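Local coordinates for protein VipE (Legionella pneumophila subsp. pneumophila str. Philadelphia 1, PDB 4QN8) that is of unknown molecular function but is named as a Legionella effector, probably acting in the infected host cell, and is represented here by its all-helical N-terminal part, at residues A17-N21 / G22-N26; E27-I30 / I31-P35; P71-S75 / E76-Q80; D139-A143 / V144-P148. One frame throughout, in Å; residues are numbered along the deposited sequence.

All four contacts are local, each joining residues a few positions apart within a small all-helical domain. Interactions 1 and 3 sit at helix ends: interaction 1 closes helix 6-20 around Gly22, interaction 3 starts helix 75-88 at Asp74, and they touch where Leu73 packs on Lys20. Interaction 2 spans helix 26-32 and the turn that ends it, and meets interaction 1 through Leu19 on Leu32. Interaction 4, a widened turn of helix 135-154, lies across the chain's centre from 1 and 2, about 28 Å from interaction 1 between centres. Each pairs a buried leucine or isoleucine face with exposed residues. Side-chain oxygens grip backbone N-H groups at both helix ends, whereas backbone bonds dominate 2 and 4.

Interaction 1 of 4, residues A17-N21 / G22-N26; sequences ASLKN and GTISN
Asn21 turns its CG between its own backbone N and carbonyl carbon (chi1 56°), and Thr23 places OG1 in the corresponding position (chi1 60°), which brings amide oxygen and hydroxyl together just past the end of helix 6-20. Asn21 OD1 accepts two bonds from the same face of its amide plane. The Thr23 backbone N reaches OD1 at 3.0 Å, tilted from that plane, and closes an Asx turn. Thr23 OG1 lies farther above the plane and donates to Asn21 OD1; the 2.5 Å between them is unusually short, and its exact length is to be read with caution. Between the two residues stands Gly22, whose positive phi ends the helix; its N bonds Leu19 O at 2.9 Å. Ser18 O, one residue earlier, takes the N-H of Ile24 at 2.9 Å, so the chain folds back over the last helical turn. Ile24 lies alongside Leu19, pointing the same way, with Ile24 CD1 4.1 Å from Leu19 CD2. Ile24 CB also rests 3.7 Å from Ser18 OG, a hydroxyl weakly bonded to Tyr15 O. Leu19 and Ile24 both continue onto Leu81 of helix 75-88, while Arg84 bonds Ile24 O. The chemistry thus divides: side-chain and main-chain polar bonds terminate the helix at its exposed end, and a buried apolar pair, Leu19 and Ile24, fastens the returning chain to the inner side of the helix.

Interaction 2 of 4, residues E27-I30 / I31-P35; sequences EELI and ILLDP
Ile31 opens the second half of helix 26-32 by donating its N-H to Glu27 O at 3.0 Å. Its CG1 stands beside its own backbone N (chi1 -69°), running back along the helix until Ile31 CG1 comes within 3.3 Å of Glu27 O. The same branch ends next to Glu28, whose chain is bent at chi2 (-57°) and brings its carboxylate alongside the methyl, with Glu28 OE2 3.4 Å from Ile31 CD1. These two side chains lie side by side on the outer surface, although Ile31 also touches Tyr15 of helix 6-20. Leu32 follows with a 2.9 Å bond from its N to Glu28 O. Its side chain is buried, with Leu32 CD2 4.2 Å from Leu29 CD1; the side chain also packs on Tyr15 and Leu19. Leu33 donates to Leu29 O at 2.9 Å and only weakly to Ile30 O, a sign that the coil is tightening. Leu33 crosses Leu29 at a slant, with Leu33 CD1 4.0 Å from Leu29 CG, and both leucines reach Met85 of helix 75-88. Asp34 N then bonds Ile31 O, three residues back, at 3.1 Å. Beyond this turn Asp34 OD1 accepts from Asn36 N in an Asx turn, and Thr37 OG1 bonds Leu32 O and Asp34 O. The pattern is a short helix, leucines buried and glutamates and isoleucines on the outer side, closing in a turn held by an i+3 to i bond.

Interaction 3 of 4, residues P71-S75 / E76-Q80; sequences PTLDS and EILHQ
Asp74 sets its carboxylate across the start of helix 75-88, with the methylene Ile77 CG1 on one side of the group's plane, 3.6 Å from Asp74 OD1, and the Glu76 N on the other, 3.0 Å from the same oxygen. The Ile77 N meets OD1 on its anti lone pair at 2.9 Å, the capping bond of an N-cap aspartate. CG stands roughly anti to the backbone N (chi1 158°), which swings the carboxylate toward these first-turn amides. Being negative at the helix N-terminus, it is probably stabilised by the helix dipole. The other flat group is the His79 imidazole, which leads away from the cap: ND1 is bonded to Glu111 OE2 and the ring stacks on that of His122. His79 joins the turn through its backbone, its N donating to Ser75 O. The first full helical bond is nearly straight, from Leu78 N to Asp74 O at 2.9 Å. Leu73, just before the cap, meets Leu78 at about a right angle, with Leu73 CD1 3.9 Å from Leu78 CD1. This pairing of the residue ahead of the N-cap with the fourth helical residue after it is a hydrophobic staple. It faces inward, where both leucines lie on Phe107 of helix 103-114, Leu78 reaches on to Phe110, and Leu73 CD2 packs against the last turn of helix 6-20 at Lys20.

Interaction 4 of 4, residues D139-A143 / V144-P148; sequences DNLKA and VILNP
Leu141 lies at the centre of the apolar side of this turn, touching both Ile145 and Leu146. Its CG is anti to the backbone N (chi1 175°), which carries one methyl forward along the helix, so that Leu141 CD1 sits 4.0 Å from Ile145 CG2. Leu146 comes against the branch point instead, its CD1 4.0 Å from Leu141 CG. On the outer side, Asn140 and Val144 run side by side, with Asn140 OD1 4.0 Å from Val144 CG2. Beneath these side chains the backbone is widened. Asn140 O is gripped by two N-H groups, Val144 N at 2.8 Å and Ile145 N at 3.1 Å. Leu141 O accepts from Leu146 N at 2.8 Å, five residues on. Farther out, Phe123 packs on both Leu141 and Leu146, Phe132 on Leu141, and Leu108 and Met112 of helix 103-114 receive Leu146. Lys142 stretches away to a salt bridge with Glu120 and a cation-pi contact with Phe123. Two successive i+5 to i bonds, Ile145 N to Asn140 O and Leu146 N to Leu141 O, mark a pi-type turn, a local widening within helix 135-154, just ahead of the kink at Pro148.

Interaction 1 of 4, residues A17-N21 / G22-N26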
loop_
_atom_site.group_PDB
_atom_site.type_symbol
_atom_site.label_atom_id
_atom_site.label_comp_id
_atom_site.label_asym_id
_atom_site.label_seq_id
_atom_site.Cartn_x
_atom_site.Cartn_y
_atom_site.Cartn_z
ATOM N N ALA A 17 -1.085 -11.277 -11.966
ATOM C CA ALA A 17 -0.385 -12.547 -12.116
ATOM C C ALA A 17 1.067 -12.448 -11.658
ATOM O O ALA A 17 1.598 -13.389 -11.065
ATOM C CB ALA A 17 -0.461 -13.036 -13.544
ATOM N N SER A 18 1.709 -11.321 -11.948
ATOM C CA SER A 18 3.138 -11.186 -11.656
ATOM C C SER A 18 3.384 -10.729 -10.228
ATOM O O SER A 18 4.512 -10.813 -9.732
ATOM C CB SER A 18 3.849 -10.271 -12.660
ATOM O OG SER A 18 3.389 -8.940 -12.561
ATOM N N LEU A 19 2.333 -10.242 -9.570
ATOM C CA LEU A 19 2.402 -9.966 -8.136
ATOM C C LEU A 19 2.216 -11.262 -7.348
ATOM O O LEU A 19 2.977 -11.562 -6.428
ATOM C CB LEU A 19 1.320 -8.969 -7.730
ATOM C CG LEU A 19 1.551 -7.520 -8.128
ATOM C CD1 LEU A 19 0.327 -6.651 -7.771
ATOM C CD2 LEU A 19 2.801 -6.994 -7.415
ATOM N N LYS A 20 1.197 -12.030 -7.713
ATOM C CA LYS A 20 0.862 -13.260 -6.997
ATOM C C LYS A 20 2.019 -14.264 -6.864
ATOM O O LYS A 20 2.142 -14.938 -5.841
ATOM C CB LYS A 20 -0.346 -13.939 -7.651
ATOM C CG LYS A 20 -0.739 -15.261 -7.014
ATOM C CD LYS A 20 -1.788 -15.982 -7.850
ATOM C CE LYS A 20 -1.977 -17.408 -7.361
ATOM N NZ LYS A 20 -3.053 -18.122 -8.103
ATOM N N ASN A 21 2.850 -14.382 -7.898
ATOM C CA ASN A 21 3.984 -15.299 -7.844
ATOM C C ASN A 21 5.289 -14.555 -7.538
ATOM O O ASN A 21 6.358 -15.163 -7.470
ATOM C CB ASN A 21 4.109 -16.117 -9.139
ATOM C CG ASN A 21 4.210 -15.243 -10.388
ATOM O OD1 ASN A 21 4.727 -14.124 -10.342
ATOM N ND2 ASN A 21 3.732 -15.766 -11.515
ATOM N N GLY A 22 5.186 -13.239 -7.364
ATOM C CA GLY A 22 6.322 -12.418 -6.979
ATOM C C GLY A 22 7.395 -12.292 -8.038
ATOM O O GLY A 22 8.519 -11.854 -7.752
ATOM N N THR A 23 7.058 -12.650 -9.274
ATOM C CA THR A 23 8.032 -12.566 -10.357
ATOM C C THR A 23 8.158 -11.176 -10.963
ATOM O O THR A 23 9.025 -10.947 -11.803
ATOM C CB THR A 23 7.723 -13.568 -11.479
ATOM O OG1 THR A 23 6.428 -13.289 -12.026
ATOM C CG2 THR A 23 7.755 -14.968 -10.936
ATOM N N ILE A 24 7.288 -10.255 -10.559
ATOM C CA ILE A 24 7.316 -8.903 -11.131
ATOM C C ILE A 24 8.727 -8.312 -11.074
ATOM O O ILE A 24 9.396 -8.390 -10.043
ATOM C CB ILE A 24 6.295 -7.985 -10.426
ATOM C CG1 ILE A 24 6.183 -6.637 -11.148
ATOM C CG2 ILE A 24 6.624 -7.817 -8.946
ATOM C CD1 ILE A 24 4.925 -5.845 -10.771
ATOM N N SER A 25 9.206 -7.764 -12.192
ATOM C CA SER A 25 10.583 -7.278 -12.261
ATOM C C SER A 25 10.729 -6.006 -11.458
ATOM O O SER A 25 9.720 -5.386 -11.089
ATOM C CB SER A 25 10.995 -7.017 -13.708
ATOM O OG SER A 25 10.257 -5.931 -14.248
ATOM N N ASN A 26 11.966 -5.602 -11.164
ATOM C CA ASN A 26 12.149 -4.317 -10.487
ATOM C C ASN A 26 11.559 -3.169 -11.321
ATOM O O ASN A 26 10.975 -2.223 -10.777
ATOM C CB ASN A 26 13.636 -4.046 -10.194
ATOM C CG ASN A 26 14.160 -4.847 -9.020
ATOM O OD1 ASN A 26 13.382 -5.411 -8.241
ATOM N ND2 ASN A 26 15.493 -4.899 -8.879
#

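Interaction 2 of 4, residues E27-I30 / I31-P35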
loop_
_atom_site.group_PDB
_atom_site.type_symbol
_atom_site.label_atom_id
_atom_site.label_comp_id
_atom_site.label_asym_id
_atom_site.label_seq_id
_atom_site.Cartn_x
_atom_site.Cartn_y
_atom_site.Cartn_z
ATOM N N GLU A 27 11.717 -3.239 -12.639
ATOM C CA GLU A 27 11.221 -2.148 -13.490
ATOM C C GLU A 27 9.711 -2.041 -13.466
ATOM O O GLU A 27 9.159 -0.944 -13.381
ATOM C CB GLU A 27 11.680 -2.283 -14.945
ATOM C CG GLU A 27 13.152 -1.992 -15.155
ATOM C CD GLU A 27 14.009 -3.158 -14.737
ATOM O OE1 GLU A 27 15.223 -2.960 -14.512
ATOM O OE2 GLU A 27 13.458 -4.284 -14.642
ATOM N N GLU A 28 9.034 -3.176 -13.584
ATOM C CA GLU A 28 7.574 -3.142 -13.575
ATOM C C GLU A 28 7.015 -2.823 -12.185
ATOM O O GLU A 28 5.950 -2.215 -12.068
ATOM C CB GLU A 28 6.987 -4.431 -14.162
ATOM C CG GLU A 28 7.203 -4.544 -15.670
ATOM C CD GLU A 28 6.622 -3.355 -16.435
ATOM O OE1 GLU A 28 5.392 -3.132 -16.355
ATOM O OE2 GLU A 28 7.397 -2.633 -17.107
ATOM N N LEU A 29 7.745 -3.199 -11.135
ATOM C CA LEU A 29 7.323 -2.879 -9.774
ATOM C C LEU A 29 7.490 -1.370 -9.544
ATOM O O LEU A 29 6.654 -0.712 -8.926
ATOM C CB LEU A 29 8.155 -3.683 -8.768
ATOM C CG LEU A 29 7.734 -3.636 -7.297
ATOM C CD1 LEU A 29 6.251 -3.941 -7.142
ATOM C CD2 LEU A 29 8.558 -4.626 -6.471
ATOM N N ILE A 30 8.563 -0.817 -10.080
ATOM C CA ILE A 30 8.802 0.617 -9.974
ATOM C C ILE A 30 7.670 1.368 -10.679
ATOM O O ILE A 30 7.160 2.376 -10.171
ATOM C CB ILE A 30 10.179 0.953 -10.555
ATOM C CG1 ILE A 30 11.251 0.642 -9.512
ATOM C CG2 ILE A 30 10.263 2.412 -10.995
ATOM C CD1 ILE A 30 12.665 0.555 -10.085
ATOM N N ILE A 31 7.257 0.871 -11.839
ATOM C CA ILE A 31 6.167 1.506 -12.581
ATOM C C ILE A 31 4.844 1.402 -11.806
ATOM O O ILE A 31 4.067 2.359 -11.732
ATOM C CB ILE A 31 6.044 0.926 -14.016
ATOM C CG1 ILE A 31 7.257 1.356 -14.854
ATOM C CG2 ILE A 31 4.766 1.391 -14.683
ATOM C CD1 ILE A 31 7.363 0.672 -16.214
ATOM N N LEU A 32 4.592 0.239 -11.220
ATOM C CA LEU A 32 3.403 0.041 -10.404
ATOM C C LEU A 32 3.384 1.020 -9.226
ATOM O O LEU A 32 2.325 1.515 -8.832
ATOM C CB LEU A 32 3.360 -1.408 -9.899
ATOM C CG LEU A 32 2.166 -1.801 -9.031
ATOM C CD1 LEU A 32 0.855 -1.643 -9.825
ATOM C CD2 LEU A 32 2.311 -3.249 -8.514
ATOM N N LEU A 33 4.568 1.323 -8.700
ATOM C CA LEU A 33 4.708 2.217 -7.553
ATOM C C LEU A 33 4.676 3.712 -7.929
ATOM O O LEU A 33 4.785 4.568 -7.060
ATOM C CB LEU A 33 6.002 1.869 -6.801
ATOM C CG LEU A 33 5.972 0.523 -6.078
ATOM C CD1 LEU A 33 7.385 0.030 -5.695
ATOM C CD2 LEU A 33 5.082 0.600 -4.849
ATOM N N ASP A 34 4.545 4.028 -9.220
ATOM C CA ASP A 34 4.391 5.416 -9.658
ATOM C C ASP A 34 3.224 6.034 -8.883
ATOM O O ASP A 34 2.147 5.449 -8.799
ATOM C CB ASP A 34 4.149 5.487 -11.183
ATOM C CG ASP A 34 4.027 6.925 -11.712
ATOM O OD1 ASP A 34 3.241 7.726 -11.165
ATOM O OD2 ASP A 34 4.699 7.251 -12.717
ATOM N N PRO A 35 3.454 7.203 -8.276
ATOM C CA PRO A 35 2.424 7.817 -7.428
ATOM C C PRO A 35 1.080 8.028 -8.144
ATOM O O PRO A 35 0.051 8.120 -7.488
ATOM C CB PRO A 35 3.042 9.166 -7.055
ATOM C CG PRO A 35 4.518 8.926 -7.103
ATOM C CD PRO A 35 4.743 7.915 -8.201
#

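Interaction 3 of 4, residues P71-S75 / E76-Q80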
loop_
_atom_site.group_PDB
_atom_site.type_symbol
_atom_site.label_atom_id
_atom_site.label_comp_id
_atom_site.label_asym_id
_atom_site.label_seq_id
_atom_site.Cartn_x
_atom_site.Cartn_y
_atom_site.Cartn_z
ATOM N N PRO A 71 -5.477 -11.107 -0.530
ATOM C CA PRO A 71 -5.922 -12.445 -0.122
ATOM C C PRO A 71 -5.419 -13.562 -1.038
ATOM O O PRO A 71 -5.563 -14.721 -0.680
ATOM C CB PRO A 71 -7.449 -12.347 -0.213
ATOM C CG PRO A 71 -7.741 -10.906 -0.031
ATOM C CD PRO A 71 -6.619 -10.200 -0.739
ATOM N N THR A 72 -4.836 -13.224 -2.188
ATOM C CA THR A 72 -4.261 -14.239 -3.065
ATOM C C THR A 72 -2.791 -14.541 -2.742
ATOM O O THR A 72 -2.206 -15.467 -3.314
ATOM C CB THR A 72 -4.413 -13.879 -4.552
ATOM O OG1 THR A 72 -3.416 -12.927 -4.934
ATOM C CG2 THR A 72 -5.796 -13.308 -4.811
ATOM N N LEU A 73 -2.213 -13.776 -1.818
ATOM C CA LEU A 73 -0.777 -13.868 -1.535
ATOM C C LEU A 73 -0.437 -14.768 -0.346
ATOM O O LEU A 73 -1.000 -14.627 0.739
ATOM C CB LEU A 73 -0.183 -12.480 -1.271
ATOM C CG LEU A 73 -0.397 -11.447 -2.371
ATOM C CD1 LEU A 73 0.268 -10.129 -1.942
ATOM C CD2 LEU A 73 0.187 -11.958 -3.669
ATOM N N ASP A 74 0.500 -15.681 -0.577
ATOM C CA ASP A 74 1.175 -16.429 0.475
ATOM C C ASP A 74 1.845 -15.403 1.412
ATOM O O ASP A 74 2.280 -14.333 0.951
ATOM C CB ASP A 74 2.167 -17.386 -0.208
ATOM C CG ASP A 74 3.285 -17.843 0.692
ATOM O OD1 ASP A 74 4.275 -17.087 0.839
ATOM O OD2 ASP A 74 3.209 -18.975 1.213
ATOM N N SER A 75 1.895 -15.675 2.719
ATOM C CA SER A 75 2.373 -14.636 3.658
ATOM C C SER A 75 3.816 -14.210 3.399
ATOM O O SER A 75 4.151 -13.023 3.500
ATOM C CB SER A 75 2.191 -15.041 5.121
ATOM O OG SER A 75 2.896 -16.234 5.453
ATOM N N GLU A 76 4.673 -15.174 3.081
ATOM C CA GLU A 76 6.063 -14.847 2.759
ATOM C C GLU A 76 6.205 -14.136 1.413
ATOM O O GLU A 76 7.064 -13.270 1.272
ATOM C CB GLU A 76 6.976 -16.078 2.845
ATOM C CG GLU A 76 7.262 -16.547 4.277
ATOM C CD GLU A 76 8.259 -15.673 5.039
ATOM O OE1 GLU A 76 8.584 -14.560 4.570
ATOM O OE2 GLU A 76 8.716 -16.106 6.122
ATOM N N ILE A 77 5.367 -14.479 0.430
ATOM C CA ILE A 77 5.337 -13.704 -0.824
ATOM C C ILE A 77 4.920 -12.254 -0.565
ATOM O O ILE A 77 5.528 -11.309 -1.087
ATOM C CB ILE A 77 4.417 -14.331 -1.903
ATOM C CG1 ILE A 77 4.975 -15.681 -2.377
ATOM C CG2 ILE A 77 4.285 -13.390 -3.100
ATOM C CD1 ILE A 77 6.078 -15.562 -3.412
ATOM N N LEU A 78 3.883 -12.074 0.249
ATOM C CA LEU A 78 3.471 -10.746 0.669
ATOM C C LEU A 78 4.592 -10.003 1.393
ATOM O O LEU A 78 4.803 -8.808 1.149
ATOM C CB LEU A 78 2.232 -10.859 1.561
ATOM C CG LEU A 78 1.830 -9.642 2.377
ATOM C CD1 LEU A 78 1.313 -8.521 1.475
ATOM C CD2 LEU A 78 0.762 -10.099 3.374
ATOM N N HIS A 79 5.325 -10.695 2.257
ATOM C CA HIS A 79 6.392 -10.013 3.000
ATOM C C HIS A 79 7.476 -9.526 2.044
ATOM O O HIS A 79 7.976 -8.406 2.154
ATOM C CB HIS A 79 7.008 -10.922 4.054
ATOM C CG HIS A 79 8.015 -10.228 4.906
ATOM N ND1 HIS A 79 7.651 -9.389 5.938
ATOM C CD2 HIS A 79 9.367 -10.207 4.855
ATOM C CE1 HIS A 79 8.743 -8.896 6.502
ATOM N NE2 HIS A 79 9.796 -9.371 5.861
ATOM N N GLN A 80 7.822 -10.389 1.097
ATOM C CA GLN A 80 8.877 -10.126 0.117
ATOM C C GLN A 80 8.451 -8.958 -0.773
ATOM O O GLN A 80 9.233 -8.033 -1.021
ATOM C CB GLN A 80 9.074 -11.404 -0.707
ATOM C CG GLN A 80 10.275 -11.494 -1.615
ATOM C CD GLN A 80 10.347 -12.872 -2.281
ATOM O OE1 GLN A 80 9.404 -13.286 -2.968
ATOM N NE2 GLN A 80 11.450 -13.599 -2.058
#

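Interaction 4 of 4, residues D139-A143 / V144-P148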
loop_
_atom_site.group_PDB
_atom_site.type_symbol
_atom_site.label_atom_id
_atom_site.label_comp_id
_atom_site.label_asym_id
_atom_site.label_seq_id
_atom_site.Cartn_x
_atom_site.Cartn_y
_atom_site.Cartn_z
ATOM N N ASP A 139 7.075 5.499 16.257
ATOM C CA ASP A 139 5.827 5.448 17.027
ATOM C C ASP A 139 4.657 6.096 16.285
ATOM O O ASP A 139 3.572 5.524 16.220
ATOM C CB ASP A 139 6.001 6.145 18.370
ATOM C CG ASP A 139 6.750 5.294 19.391
ATOM O OD1 ASP A 139 7.354 4.273 19.001
ATOM O OD2 ASP A 139 6.731 5.650 20.587
ATOM N N ASN A 140 4.872 7.297 15.753
ATOM C CA ASN A 140 3.823 7.978 14.989
ATOM C C ASN A 140 3.532 7.285 13.665
ATOM O O ASN A 140 2.382 7.273 13.202
ATOM C CB ASN A 140 4.162 9.457 14.758
ATOM C CG ASN A 140 4.004 10.294 16.009
ATOM O OD1 ASN A 140 3.072 10.097 16.794
ATOM N ND2 ASN A 140 4.916 11.242 16.197
ATOM N N LEU A 141 4.568 6.728 13.035
ATOM C CA LEU A 141 4.377 5.966 11.797
ATOM C C LEU A 141 3.375 4.845 12.052
ATOM O O LEU A 141 2.444 4.635 11.263
ATOM C CB LEU A 141 5.706 5.402 11.272
ATOM C CG LEU A 141 5.645 4.478 10.045
ATOM C CD1 LEU A 141 4.906 5.184 8.903
ATOM C CD2 LEU A 141 7.046 4.044 9.588
ATOM N N LYS A 142 3.541 4.141 13.169
ATOM C CA LYS A 142 2.638 3.045 13.500
ATOM C C LYS A 142 1.265 3.504 13.989
ATOM O O LYS A 142 0.228 3.017 13.510
ATOM C CB LYS A 142 3.276 2.117 14.544
ATOM C CG LYS A 142 4.469 1.334 14.023
ATOM C CD LYS A 142 5.061 0.487 15.136
ATOM C CE LYS A 142 6.228 -0.351 14.635
ATOM N NZ LYS A 142 6.845 -1.109 15.768
ATOM N N ALA A 143 1.257 4.424 14.944
ATOM C CA ALA A 143 0.021 4.758 15.658
ATOM C C ALA A 143 -0.851 5.750 14.900
ATOM O O ALA A 143 -2.068 5.758 15.074
ATOM C CB ALA A 143 0.331 5.286 17.043
ATOM N N VAL A 144 -0.238 6.606 14.083
ATOM C CA VAL A 144 -1.007 7.638 13.379
ATOM C C VAL A 144 -1.114 7.367 11.884
ATOM O O VAL A 144 -2.213 7.391 11.314
ATOM C CB VAL A 144 -0.406 9.039 13.596
ATOM C CG1 VAL A 144 -1.154 10.078 12.763
ATOM C CG2 VAL A 144 -0.438 9.395 15.080
ATOM N N ILE A 145 0.025 7.095 11.249
ATOM C CA ILE A 145 0.068 6.993 9.792
ATOM C C ILE A 145 -0.470 5.657 9.280
ATOM O O ILE A 145 -1.307 5.627 8.382
ATOM C CB ILE A 145 1.481 7.295 9.248
ATOM C CG1 ILE A 145 1.838 8.759 9.548
ATOM C CG2 ILE A 145 1.553 7.063 7.756
ATOM C CD1 ILE A 145 3.245 9.139 9.085
ATOM N N LEU A 146 -0.018 4.561 9.872
ATOM C CA LEU A 146 -0.469 3.237 9.436
ATOM C C LEU A 146 -1.815 2.804 10.048
ATOM O O LEU A 146 -2.603 2.097 9.402
ATOM C CB LEU A 146 0.633 2.205 9.718
ATOM C CG LEU A 146 1.874 2.390 8.835
ATOM C CD1 LEU A 146 3.066 1.562 9.325
ATOM C CD2 LEU A 146 1.557 2.022 7.400
ATOM N N ASN A 147 -2.075 3.230 11.278
ATOM C CA ASN A 147 -3.220 2.747 12.058
ATOM C C ASN A 147 -4.607 2.749 11.396
ATOM O O ASN A 147 -5.320 1.750 11.477
ATOM C CB ASN A 147 -3.284 3.423 13.431
ATOM C CG ASN A 147 -4.418 2.905 14.277
ATOM O OD1 ASN A 147 -4.361 1.784 14.800
ATOM N ND2 ASN A 147 -5.461 3.723 14.436
ATOM N N PRO A 148 -4.998 3.859 10.744
ATOM C CA PRO A 148 -6.330 3.848 10.124
ATOM C C PRO A 148 -6.431 2.851 8.972
ATOM O O PRO A 148 -7.505 2.287 8.704
ATOM C CB PRO A 148 -6.485 5.286 9.597
ATOM C CG PRO A 148 -5.092 5.805 9.478
ATOM C CD PRO A 148 -4.338 5.170 10.607
#